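Local coordinates for protein packaging enzyme P4 (Pseudomonas phage phi6, PDB 4BLO) that hydrolyses nucleoside triphosphates as a RecA-like hexameric P-loop motor that probably drives viral RNA into the phage procapsid, at residues V25-L30 with S217-Q222; A46-L51 with V62-S67; T135-E138 with V144-R147; S211-I216 with G245-S250. All coordinates share one frame; numbering follows the deposited sequence.

Contact 1 of 4, residues V25-L30 with S217-Q222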
loop_
_atom_site.group_PDB
_atom_site.type_symbol
_atom_site.label_atom_id
_atom_site.label_comp_id
_atom_site.label_asym_id
_atom_site.label_seq_id
_atom_site.Cartn_x
_atom_site.Cartn_y
_atom_site.Cartn_z
ATOM N N VAL L 25 -25.794 -16.000 13.954
ATOM C CA VAL L 25 -25.264 -14.864 13.196
ATOM C C VAL L 25 -23.754 -14.772 13.290
ATOM O O VAL L 25 -23.129 -15.303 14.217
ATOM C CB VAL L 25 -25.903 -13.497 13.572
ATOM C CG1 VAL L 25 -27.355 -13.423 13.131
ATOM C CG2 VAL L 25 -25.759 -13.177 15.064
ATOM N N SER L 26 -23.186 -14.053 12.321
ATOM C CA SER L 26 -21.768 -13.752 12.206
ATOM C C SER L 26 -21.584 -12.308 11.750
ATOM O O SER L 26 -22.561 -11.588 11.535
ATOM C CB SER L 26 -21.090 -14.710 11.230
ATOM O OG SER L 26 -21.110 -16.044 11.715
ATOM N N LEU L 27 -20.331 -11.877 11.632
ATOM C CA LEU L 27 -19.971 -10.549 11.157
ATOM C C LEU L 27 -18.649 -10.636 10.439
ATOM O O LEU L 27 -17.847 -11.524 10.721
ATOM C CB LEU L 27 -19.932 -9.514 12.286
ATOM C CG LEU L 27 -20.136 -8.068 11.839
ATOM C CD1 LEU L 27 -21.602 -7.748 11.652
ATOM C CD2 LEU L 27 -19.516 -7.113 12.811
ATOM N N GLN L 28 -18.438 -9.842 9.404
ATOM C CA GLN L 28 -17.221 -9.811 8.621
ATOM C C GLN L 28 -16.906 -8.377 8.228
ATOM O O GLN L 28 -17.828 -7.596 7.948
ATOM C CB GLN L 28 -17.347 -10.699 7.384
ATOM C CG GLN L 28 -16.007 -11.038 6.725
ATOM C CD GLN L 28 -16.144 -11.445 5.280
ATOM O OE1 GLN L 28 -17.175 -11.252 4.636
ATOM N NE2 GLN L 28 -15.102 -12.017 4.737
ATOM N N VAL L 29 -15.618 -8.050 8.231
ATOM C CA VAL L 29 -15.110 -6.809 7.670
ATOM C C VAL L 29 -14.179 -6.523 6.483
ATOM O O VAL L 29 -14.597 -5.919 5.496
ATOM C CB VAL L 29 -14.323 -5.990 8.713
ATOM C CG1 VAL L 29 -14.113 -4.566 8.221
ATOM C CG2 VAL L 29 -15.047 -5.999 10.050
ATOM N N LEU L 30 -12.925 -6.960 6.581
ATOM C CA LEU L 30 -11.987 -7.288 5.510
ATOM C C LEU L 30 -11.281 -8.634 5.702
ATOM O O LEU L 30 -10.428 -9.011 4.898
ATOM C CB LEU L 30 -10.948 -6.174 5.353
ATOM C CG LEU L 30 -11.442 -4.871 4.721
ATOM C CD1 LEU L 30 -10.272 -3.952 4.400
ATOM C CD2 LEU L 30 -12.262 -5.157 3.472
ATOM N N SER L 217 -27.398 -2.977 10.822
ATOM C CA SER L 217 -28.826 -2.678 10.710
ATOM C C SER L 217 -29.661 -3.955 10.707
ATOM O O SER L 217 -30.617 -4.051 11.474
ATOM C CB SER L 217 -29.109 -1.853 9.459
ATOM O OG SER L 217 -30.444 -1.373 9.438
ATOM N N ASN L 218 -29.272 -4.952 9.890
ATOM C CA ASN L 218 -29.995 -6.227 9.778
ATOM C C ASN L 218 -29.899 -7.046 11.083
ATOM O O ASN L 218 -30.867 -7.709 11.459
ATOM C CB ASN L 218 -29.517 -7.031 8.575
ATOM C CG ASN L 218 -29.808 -6.403 7.226
ATOM O OD1 ASN L 218 -29.108 -6.661 6.237
ATOM N ND2 ASN L 218 -30.852 -5.584 7.138
ATOM N N LEU L 219 -28.764 -6.933 11.794
ATOM C CA LEU L 219 -28.543 -7.569 13.092
ATOM C C LEU L 219 -29.590 -7.041 14.093
ATOM O O LEU L 219 -30.184 -7.819 14.836
ATOM C CB LEU L 219 -27.106 -7.253 13.556
ATOM C CG LEU L 219 -26.258 -8.351 14.209
ATOM C CD1 LEU L 219 -26.214 -9.621 13.390
ATOM C CD2 LEU L 219 -24.850 -7.866 14.434
ATOM N N PHE L 220 -29.881 -5.729 14.046
ATOM C CA PHE L 220 -30.891 -5.102 14.903
ATOM C C PHE L 220 -32.303 -5.406 14.406
ATOM O O PHE L 220 -33.203 -5.537 15.236
ATOM C CB PHE L 220 -30.675 -3.588 15.005
ATOM C CG PHE L 220 -29.377 -3.176 15.664
ATOM C CD1 PHE L 220 -28.811 -3.945 16.673
ATOM C CD2 PHE L 220 -28.745 -1.992 15.305
ATOM C CE1 PHE L 220 -27.617 -3.557 17.288
ATOM C CE2 PHE L 220 -27.557 -1.597 15.931
ATOM C CZ PHE L 220 -27.001 -2.381 16.918
ATOM N N THR L 221 -32.504 -5.532 13.071
ATOM C CA THR L 221 -33.815 -5.850 12.483
ATOM C C THR L 221 -34.250 -7.255 12.915
ATOM O O THR L 221 -35.412 -7.458 13.258
ATOM C CB THR L 221 -33.780 -5.718 10.951
ATOM O OG1 THR L 221 -33.230 -4.444 10.598
ATOM C CG2 THR L 221 -35.156 -5.896 10.312
ATOM N N GLN L 222 -33.303 -8.202 12.935
ATOM C CA GLN L 222 -33.522 -9.586 13.331
ATOM C C GLN L 222 -33.841 -9.723 14.837
ATOM O O GLN L 222 -34.587 -10.637 15.208
ATOM C CB GLN L 222 -32.281 -10.409 12.998
ATOM C CG GLN L 222 -32.622 -11.805 12.534
ATOM C CD GLN L 222 -31.500 -12.390 11.719
ATOM O OE1 GLN L 222 -30.418 -12.679 12.249
ATOM N NE2 GLN L 222 -31.740 -12.593 10.418
#
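Val25 and Leu219 make most of this contact, which sets the short strand 26-27 against helix 208-222. The branched end of Val25 is spread round a single methyl of Leu219. Val25 CB lies 3.9 Å from Leu219 CD1. Val25 CG2 is 4.0 Å from that same Leu219 CD1, and CG1 is equally close. This follows from the valine rotamer: CG1 is anti to the carbonyl carbon (chi1 -69°), and CG2 sits between the backbone N and the carbonyl carbon. Leu219 aims from the helix at the valine and meets it at a slant. Its other methyl, CD2, lies 4.3 Å from Leu27 CD1. The first side-chain bond of Leu27 does not aim at the helix; only its end comes near. Leu219 thus meets both Val25 and Leu27, with a different methyl for each. Gln222, one helical turn after Leu219, runs past Val25 in the opposite direction. Its chain is extended beyond CG, and its OE1 touches Val25 CG1 without bonding to it. That oxygen has a weak hydrogen bond from elsewhere in the chain, with Ser23 OG. The strand is held in place by backbone bonds of Val25 to Ile36 and of Leu27 to Thr34, which make a small antiparallel pair with strand 34-35. Leu27 also packs on Leu93 of the third subunit. No hydrogen bond joins the two segments. The chemistry is therefore that of a buried apolar seam, which relies on shape and burial rather than on directed bonds.

Contact 2 of 4, residues A46-L51 with V62-S67; sequences AAVMEL and VDIRPS
Leu51 reaches from helix 38-54 to the chain at Asp63 and Ile64. Its CD2 methyl does the touching, 3.7 Å from Asp63 CB. The backbone oxygen Asp63 O is almost as near to Leu51 CD2, at 3.8 Å. The two side chains cross at about a right angle. The leucine meets the aspartate at CB, not at its carboxylate. With CG anti to the backbone N (chi1 -169°), Leu51 extends outward from its helix. Its CD2 also meets Ile64 CG2 at 4.3 Å. One turn earlier, Val48 CG2 approaches the same Ile64 CG2 at 4.3 Å. Ile64 CG2 therefore lies against two residues of one helix face. No hydrogen bond crosses between the segments.

A second shell fixes the isoleucine. Its carbonyl oxygen is bonded to Tyr44 OH, from the same helix as Val48. Its side chain also packs on Ile3, Leu59 and Leu177, and Val48 shares Leu177. Arg65 then takes the N-cap position of helix 66-69, and Pro66 rests on Glu169 and Val173 of helix 167-179. Farther out, Val62 packs on Ala104 of the third subunit. The arrangement is a helix and the returning chain that follows it, closed by aliphatic packing. It seats this part of the N-terminal region on helix 167-179, beside strand 161-163, outermost in this chain's RecA-like sheet.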
loop_
_atom_site.group_PDB
_atom_site.type_symbol
_atom_site.label_atom_id
_atom_site.label_comp_id
_atom_site.label_asym_id
_atom_site.label_seq_id
_atom_site.Cartn_x
_atom_site.Cartn_y
_atom_site.Cartn_z
ATOM N N ALA L 46 -30.069 -11.369 31.600
ATOM C CA ALA L 46 -30.333 -11.985 32.908
ATOM C C ALA L 46 -29.711 -11.177 34.068
ATOM O O ALA L 46 -30.365 -10.973 35.090
ATOM C CB ALA L 46 -29.804 -13.409 32.921
ATOM N N ALA L 47 -28.471 -10.690 33.884
ATOM C CA ALA L 47 -27.742 -9.892 34.867
ATOM C C ALA L 47 -28.401 -8.520 35.084
ATOM O O ALA L 47 -28.478 -8.063 36.233
ATOM C CB ALA L 47 -26.294 -9.716 34.431
ATOM N N VAL L 48 -28.887 -7.882 33.987
ATOM C CA VAL L 48 -29.552 -6.571 33.993
ATOM C C VAL L 48 -30.888 -6.691 34.739
ATOM O O VAL L 48 -31.158 -5.875 35.632
ATOM C CB VAL L 48 -29.728 -6.002 32.557
ATOM C CG1 VAL L 48 -30.697 -4.821 32.523
ATOM C CG2 VAL L 48 -28.386 -5.596 31.970
ATOM N N MET L 49 -31.690 -7.725 34.401
ATOM C CA MET L 49 -32.990 -7.977 35.023
ATOM C C MET L 49 -32.853 -8.269 36.519
ATOM O O MET L 49 -33.675 -7.786 37.304
ATOM C CB MET L 49 -33.731 -9.137 34.325
ATOM C CG MET L 49 -34.038 -8.902 32.836
ATOM S SD MET L 49 -34.749 -7.293 32.418
ATOM C CE MET L 49 -36.377 -7.552 32.903
ATOM N N GLU L 50 -31.817 -9.050 36.906
ATOM C CA GLU L 50 -31.563 -9.417 38.296
ATOM C C GLU L 50 -31.225 -8.173 39.126
ATOM O O GLU L 50 -31.716 -8.041 40.257
ATOM C CB GLU L 50 -30.440 -10.458 38.393
ATOM C CG GLU L 50 -30.528 -11.284 39.666
ATOM C CD GLU L 50 -29.284 -12.071 40.019
ATOM O OE1 GLU L 50 -28.855 -12.911 39.194
ATOM O OE2 GLU L 50 -28.736 -11.848 41.121
ATOM N N LEU L 51 -30.405 -7.255 38.544
ATOM C CA LEU L 51 -30.013 -5.994 39.184
ATOM C C LEU L 51 -31.205 -5.027 39.255
ATOM O O LEU L 51 -31.376 -4.356 40.278
ATOM C CB LEU L 51 -28.839 -5.353 38.435
ATOM C CG LEU L 51 -28.154 -4.184 39.139
ATOM C CD1 LEU L 51 -27.186 -4.664 40.208
ATOM C CD2 LEU L 51 -27.456 -3.328 38.149
ATOM N N VAL L 62 -24.139 3.250 34.828
ATOM C CA VAL L 62 -22.838 2.851 35.361
ATOM C C VAL L 62 -22.877 1.403 35.837
ATOM O O VAL L 62 -21.900 0.684 35.682
ATOM C CB VAL L 62 -22.393 3.769 36.534
ATOM C CG1 VAL L 62 -20.875 3.786 36.674
ATOM C CG2 VAL L 62 -22.939 5.185 36.391
ATOM N N ASP L 63 -23.985 0.989 36.453
ATOM C CA ASP L 63 -24.124 -0.349 37.021
ATOM C C ASP L 63 -24.425 -1.418 35.978
ATOM O O ASP L 63 -24.217 -2.599 36.268
ATOM C CB ASP L 63 -25.216 -0.360 38.102
ATOM C CG ASP L 63 -25.066 0.682 39.202
ATOM O OD1 ASP L 63 -23.914 1.071 39.500
ATOM O OD2 ASP L 63 -26.098 1.091 39.772
ATOM N N ILE L 64 -24.900 -1.022 34.776
ATOM C CA ILE L 64 -25.253 -1.985 33.723
ATOM C C ILE L 64 -24.161 -2.098 32.641
ATOM O O ILE L 64 -24.433 -2.672 31.585
ATOM C CB ILE L 64 -26.649 -1.717 33.098
ATOM C CG1 ILE L 64 -26.749 -0.310 32.444
ATOM C CG2 ILE L 64 -27.736 -1.959 34.134
ATOM C CD1 ILE L 64 -27.805 -0.152 31.408
ATOM N N ARG L 65 -22.932 -1.608 32.895
ATOM C CA ARG L 65 -21.866 -1.742 31.897
ATOM C C ARG L 65 -21.403 -3.232 31.871
ATOM O O ARG L 65 -21.378 -3.873 32.930
ATOM C CB ARG L 65 -20.726 -0.724 32.120
ATOM C CG ARG L 65 -19.761 -1.041 33.243
ATOM C CD ARG L 65 -19.444 0.171 34.082
ATOM N NE ARG L 65 -18.682 1.196 33.369
ATOM C CZ ARG L 65 -17.924 2.102 33.978
ATOM N NH1 ARG L 65 -17.819 2.107 35.303
ATOM N NH2 ARG L 65 -17.251 3.001 33.266
ATOM N N PRO L 66 -21.167 -3.833 30.672
ATOM C CA PRO L 66 -20.863 -5.281 30.612
ATOM C C PRO L 66 -19.630 -5.721 31.390
ATOM O O PRO L 66 -19.641 -6.823 31.934
ATOM C CB PRO L 66 -20.658 -5.540 29.120
ATOM C CG PRO L 66 -21.375 -4.450 28.442
ATOM C CD PRO L 66 -21.230 -3.251 29.316
ATOM N N SER L 67 -18.580 -4.858 31.456
ATOM C CA SER L 67 -17.318 -5.127 32.169
ATOM C C SER L 67 -17.540 -5.387 33.675
ATOM O O SER L 67 -16.749 -6.098 34.295
ATOM C CB SER L 67 -16.343 -3.968 31.980
ATOM O OG SER L 67 -16.865 -2.753 32.485
#

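Contact 3 of 4, residues T135-E138 with V144-R147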
loop_
_atom_site.group_PDB
_atom_site.type_symbol
_atom_site.label_atom_id
_atom_site.label_comp_id
_atom_site.label_asym_id
_atom_site.label_seq_id
_atom_site.Cartn_x
_atom_site.Cartn_y
_atom_site.Cartn_z
ATOM N N THR L 135 -28.244 17.093 19.177
ATOM C CA THR L 135 -29.481 16.571 18.584
ATOM C C THR L 135 -29.851 15.245 19.257
ATOM O O THR L 135 -31.014 15.052 19.626
ATOM C CB THR L 135 -29.335 16.415 17.066
ATOM O OG1 THR L 135 -29.021 17.684 16.513
ATOM C CG2 THR L 135 -30.597 15.878 16.408
ATOM N N LEU L 136 -28.843 14.363 19.457
ATOM C CA LEU L 136 -29.037 13.075 20.093
ATOM C C LEU L 136 -29.651 13.207 21.515
ATOM O O LEU L 136 -30.639 12.536 21.816
ATOM C CB LEU L 136 -27.695 12.314 20.144
ATOM C CG LEU L 136 -27.690 10.969 20.899
ATOM C CD1 LEU L 136 -28.611 9.943 20.240
ATOM C CD2 LEU L 136 -26.300 10.432 21.021
ATOM N N ASN L 137 -29.093 14.078 22.360
ATOM C CA ASN L 137 -29.529 14.147 23.741
ATOM C C ASN L 137 -30.718 15.086 23.970
ATOM O O ASN L 137 -31.566 14.766 24.814
ATOM C CB ASN L 137 -28.358 14.493 24.647
ATOM C CG ASN L 137 -27.334 13.373 24.665
ATOM O OD1 ASN L 137 -27.449 12.389 25.399
ATOM N ND2 ASN L 137 -26.359 13.436 23.769
ATOM N N GLU L 138 -30.817 16.205 23.221
ATOM C CA GLU L 138 -31.929 17.145 23.391
ATOM C C GLU L 138 -33.146 16.751 22.576
ATOM O O GLU L 138 -34.231 16.680 23.151
ATOM C CB GLU L 138 -31.525 18.576 23.032
ATOM C CG GLU L 138 -30.547 19.198 24.005
ATOM C CD GLU L 138 -30.291 20.674 23.776
ATOM O OE1 GLU L 138 -30.288 21.122 22.606
ATOM O OE2 GLU L 138 -30.057 21.384 24.779
ATOM N N VAL L 144 -31.119 4.602 26.792
ATOM C CA VAL L 144 -29.766 4.173 27.148
ATOM C C VAL L 144 -28.774 4.896 26.214
ATOM O O VAL L 144 -28.914 4.822 24.996
ATOM C CB VAL L 144 -29.638 2.616 27.084
ATOM C CG1 VAL L 144 -28.211 2.163 27.369
ATOM C CG2 VAL L 144 -30.612 1.937 28.054
ATOM N N LEU L 145 -27.795 5.595 26.784
ATOM C CA LEU L 145 -26.780 6.310 26.017
ATOM C C LEU L 145 -25.417 5.634 26.180
ATOM O O LEU L 145 -24.787 5.757 27.234
ATOM C CB LEU L 145 -26.716 7.808 26.415
ATOM C CG LEU L 145 -25.546 8.657 25.854
ATOM C CD1 LEU L 145 -25.678 8.917 24.359
ATOM C CD2 LEU L 145 -25.421 9.957 26.607
ATOM N N ILE L 146 -24.979 4.903 25.129
ATOM C CA ILE L 146 -23.680 4.239 25.101
ATOM C C ILE L 146 -22.667 5.279 24.702
ATOM O O ILE L 146 -22.821 5.934 23.664
ATOM C CB ILE L 146 -23.642 2.997 24.170
ATOM C CG1 ILE L 146 -24.656 1.911 24.613
ATOM C CG2 ILE L 146 -22.196 2.433 24.036
ATOM C CD1 ILE L 146 -24.872 0.860 23.579
ATOM N N ARG L 147 -21.649 5.465 25.557
ATOM C CA ARG L 147 -20.591 6.430 25.296
ATOM C C ARG L 147 -19.299 5.679 24.986
ATOM O O ARG L 147 -18.840 4.847 25.782
ATOM C CB ARG L 147 -20.459 7.431 26.431
ATOM C CG ARG L 147 -21.483 8.539 26.315
ATOM C CD ARG L 147 -20.817 9.900 26.497
ATOM N NE ARG L 147 -20.807 10.718 25.280
ATOM C CZ ARG L 147 -19.988 11.750 25.062
ATOM N NH1 ARG L 147 -19.060 12.074 25.954
ATOM N NH2 ARG L 147 -20.063 12.438 23.932
#
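Asn137 turns its amide two ways: ND2 bonds to Ser133 O one turn back in helix 132-140, while OD1 lies against Leu145. This is the helix that follows the P-loop (Walker A) of the RecA-like fold. With strands 120-126 and 144-147, which run parallel in the same sheet, it forms a beta-alpha-beta crossover. The contact packs the helix on the second of these strands. Asn137 has CG anti to its carbonyl carbon (chi1 -66°), which brings the amide round toward the strand although its first bond does not aim there. Its OD1 is 3.4 Å from Leu145 CD2 and 4.0 Å from Leu145 CD1. The two side chains cross at about a right angle, and no hydrogen bond passes between the segments.

Leu145 points from the sheet at the helix and offers both methyls. Leu136 points back at it, and the pair meet at a slant. Leu136 also packs on Ala185 and Asp187 of the adjacent strand 184-187, so it is set over two strands.

The ADP site is close by. The side chain of Asn137 is about 7 Å from a bound ADP and about 8 Å from a calcium ion. Its bond to Ser133, a residue of the ADP pocket, ties it to the start of this helix. Farther along the strand, Arg147 makes salt bridges to Asp156 and to Glu153, which also lines that pocket. The apolar part of the contact is one methyl pair, Leu136 CD2 to Leu145 CD1 at 3.7 Å.

Contact 4 of 4, residues S211-I216 with G245-S250; sequences SLLTDI and GQVMAS
Thr214 and Ser250 supply the polar side of this contact. Ser250 O is 3.2 Å from Thr214 OG1, a possible hydrogen bond. The threonine proton could instead go to Tyr210 O, in its own helix. The threonine hydroxyl is anti to its carbonyl carbon (chi1 -58°), which places it beside Ser250. Ser250 O also makes a CA-H...O contact, 3.3 Å from Thr214 CA. Ser250 OG turns back into its own segment and donates to Gln246 O at 3.2 Å. The C=O...donor angle is 146°, with the donor tilted 24° from the carbonyl plane.

A neighbouring subunit completes this polar group. Arg190 of the second subunit bonds Thr214 OG1 through NH2 and Ser250 OG through NH1, so one guanidinium spans both segments. Next along the helix, Asp215 forms a salt bridge with Arg195 of that subunit.

The fold here is that of a RecA-like ATPase. The chain leaving helix 240-248 runs its Ser250 up against the flank of helix 208-222. Helix 240-248 connects the parallel strands 226-231 and 253-258, which have strand 120-126 between them.

The apolar part is Leu213 against Val247. Leu213 CD1 is inserted at the fork of the valine, 3.9 Å from Val247 CG1 and equally far from CG2. The side chains meet at an angle rather than alongside. Val247 also packs on Ala123 and Met125 of strand 120-126, which joins its helix to the sheet. At the serine end, the CB atoms of Leu213 and Ser250 are 4.2 Å apart.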
loop_
_atom_site.group_PDB
_atom_site.type_symbol
_atom_site.label_atom_id
_atom_site.label_comp_id
_atom_site.label_asym_id
_atom_site.label_seq_id
_atom_site.Cartn_x
_atom_site.Cartn_y
_atom_site.Cartn_z
ATOM N N SER L 211 -21.142 -1.644 4.010
ATOM C CA SER L 211 -21.543 -3.031 4.209
ATOM C C SER L 211 -21.724 -3.310 5.697
ATOM O O SER L 211 -22.705 -3.949 6.073
ATOM C CB SER L 211 -20.521 -3.982 3.590
ATOM O OG SER L 211 -20.837 -4.182 2.218
ATOM N N LEU L 212 -20.818 -2.777 6.545
ATOM C CA LEU L 212 -20.887 -2.932 7.998
ATOM C C LEU L 212 -22.162 -2.299 8.576
ATOM O O LEU L 212 -22.794 -2.923 9.423
ATOM C CB LEU L 212 -19.650 -2.335 8.686
ATOM C CG LEU L 212 -18.747 -3.321 9.465
ATOM C CD1 LEU L 212 -17.495 -2.627 9.985
ATOM C CD2 LEU L 212 -19.484 -3.960 10.631
ATOM N N LEU L 213 -22.556 -1.095 8.090
ATOM C CA LEU L 213 -23.779 -0.410 8.530
ATOM C C LEU L 213 -25.023 -1.260 8.231
ATOM O O LEU L 213 -25.902 -1.360 9.092
ATOM C CB LEU L 213 -23.916 0.970 7.859
ATOM C CG LEU L 213 -23.102 2.134 8.419
ATOM C CD1 LEU L 213 -23.200 3.335 7.503
ATOM C CD2 LEU L 213 -23.593 2.546 9.791
ATOM N N THR L 214 -25.074 -1.887 7.023
ATOM C CA THR L 214 -26.166 -2.768 6.580
ATOM C C THR L 214 -26.222 -4.043 7.450
ATOM O O THR L 214 -27.314 -4.444 7.877
ATOM C CB THR L 214 -26.031 -3.111 5.096
ATOM O OG1 THR L 214 -26.017 -1.905 4.335
ATOM C CG2 THR L 214 -27.157 -3.978 4.604
ATOM N N ASP L 215 -25.046 -4.662 7.705
ATOM C CA ASP L 215 -24.902 -5.854 8.539
ATOM C C ASP L 215 -25.323 -5.544 9.985
ATOM O O ASP L 215 -25.999 -6.361 10.613
ATOM C CB ASP L 215 -23.455 -6.381 8.492
ATOM C CG ASP L 215 -23.073 -7.129 7.232
ATOM O OD1 ASP L 215 -23.956 -7.317 6.358
ATOM O OD2 ASP L 215 -21.903 -7.568 7.136
ATOM N N ILE L 216 -24.949 -4.354 10.498
ATOM C CA ILE L 216 -25.332 -3.915 11.843
ATOM C C ILE L 216 -26.863 -3.660 11.860
ATOM O O ILE L 216 -27.544 -4.133 12.768
ATOM C CB ILE L 216 -24.499 -2.690 12.303
ATOM C CG1 ILE L 216 -23.067 -3.108 12.679
ATOM C CG2 ILE L 216 -25.168 -1.960 13.447
ATOM C CD1 ILE L 216 -22.037 -1.996 12.660
ATOM N N GLY L 245 -25.862 10.148 1.185
ATOM C CA GLY L 245 -26.687 9.493 0.175
ATOM C C GLY L 245 -26.431 8.003 0.117
ATOM O O GLY L 245 -27.358 7.198 -0.049
ATOM N N GLN L 246 -25.170 7.642 0.342
ATOM C CA GLN L 246 -24.722 6.269 0.338
ATOM C C GLN L 246 -25.135 5.566 1.624
ATOM O O GLN L 246 -25.496 4.398 1.577
ATOM C CB GLN L 246 -23.202 6.208 0.143
ATOM C CG GLN L 246 -22.681 6.787 -1.194
ATOM C CD GLN L 246 -23.179 6.096 -2.440
ATOM O OE1 GLN L 246 -23.284 4.873 -2.479
ATOM N NE2 GLN L 246 -23.479 6.862 -3.481
ATOM N N VAL L 247 -25.095 6.273 2.771
ATOM C CA VAL L 247 -25.451 5.742 4.095
ATOM C C VAL L 247 -26.966 5.512 4.158
ATOM O O VAL L 247 -27.420 4.509 4.727
ATOM C CB VAL L 247 -24.934 6.649 5.244
ATOM C CG1 VAL L 247 -25.562 6.262 6.580
ATOM C CG2 VAL L 247 -23.405 6.593 5.341
ATOM N N MET L 248 -27.741 6.408 3.532
ATOM C CA MET L 248 -29.198 6.298 3.453
ATOM C C MET L 248 -29.623 4.943 2.847
ATOM O O MET L 248 -30.601 4.354 3.293
ATOM C CB MET L 248 -29.725 7.440 2.589
ATOM C CG MET L 248 -30.363 8.576 3.338
ATOM S SD MET L 248 -30.597 9.849 2.074
ATOM C CE MET L 248 -31.955 10.763 2.732
ATOM N N ALA L 249 -28.867 4.450 1.849
ATOM C CA ALA L 249 -29.074 3.181 1.136
ATOM C C ALA L 249 -28.564 1.960 1.945
ATOM O O ALA L 249 -28.767 0.817 1.523
ATOM C CB ALA L 249 -28.369 3.239 -0.213
ATOM N N SER L 250 -27.925 2.213 3.111
ATOM C CA SER L 250 -27.340 1.191 3.972
ATOM C C SER L 250 -27.972 1.117 5.378
ATOM O O SER L 250 -27.597 0.229 6.149
ATOM C CB SER L 250 -25.839 1.444 4.106
ATOM O OG SER L 250 -25.212 1.454 2.835
#

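Contacts 1 and 4 share helix 208-222 and touch each other, Leu27 of 25-30 packing on Leu212 and Asp215 of 211-216. Both are buried, yet contact 1 is aliphatic between its segments, whereas contact 4 adds a polar group completed by an arginine of the second subunit. Contact 3 is also buried, on the opposite side of the chain's centre from contact 1, and no other chain touches its segments. Contacts 3 and 4 both lie near bound ADP, about 7 Å from the Asn137 side chain and about 9 Å from that of Ser250. Contact 2 is only partly buried; its centre is about 19 Å from the centre of the chain, the farthest of the four. Like contact 1, it is aliphatic and reaches the third subunit.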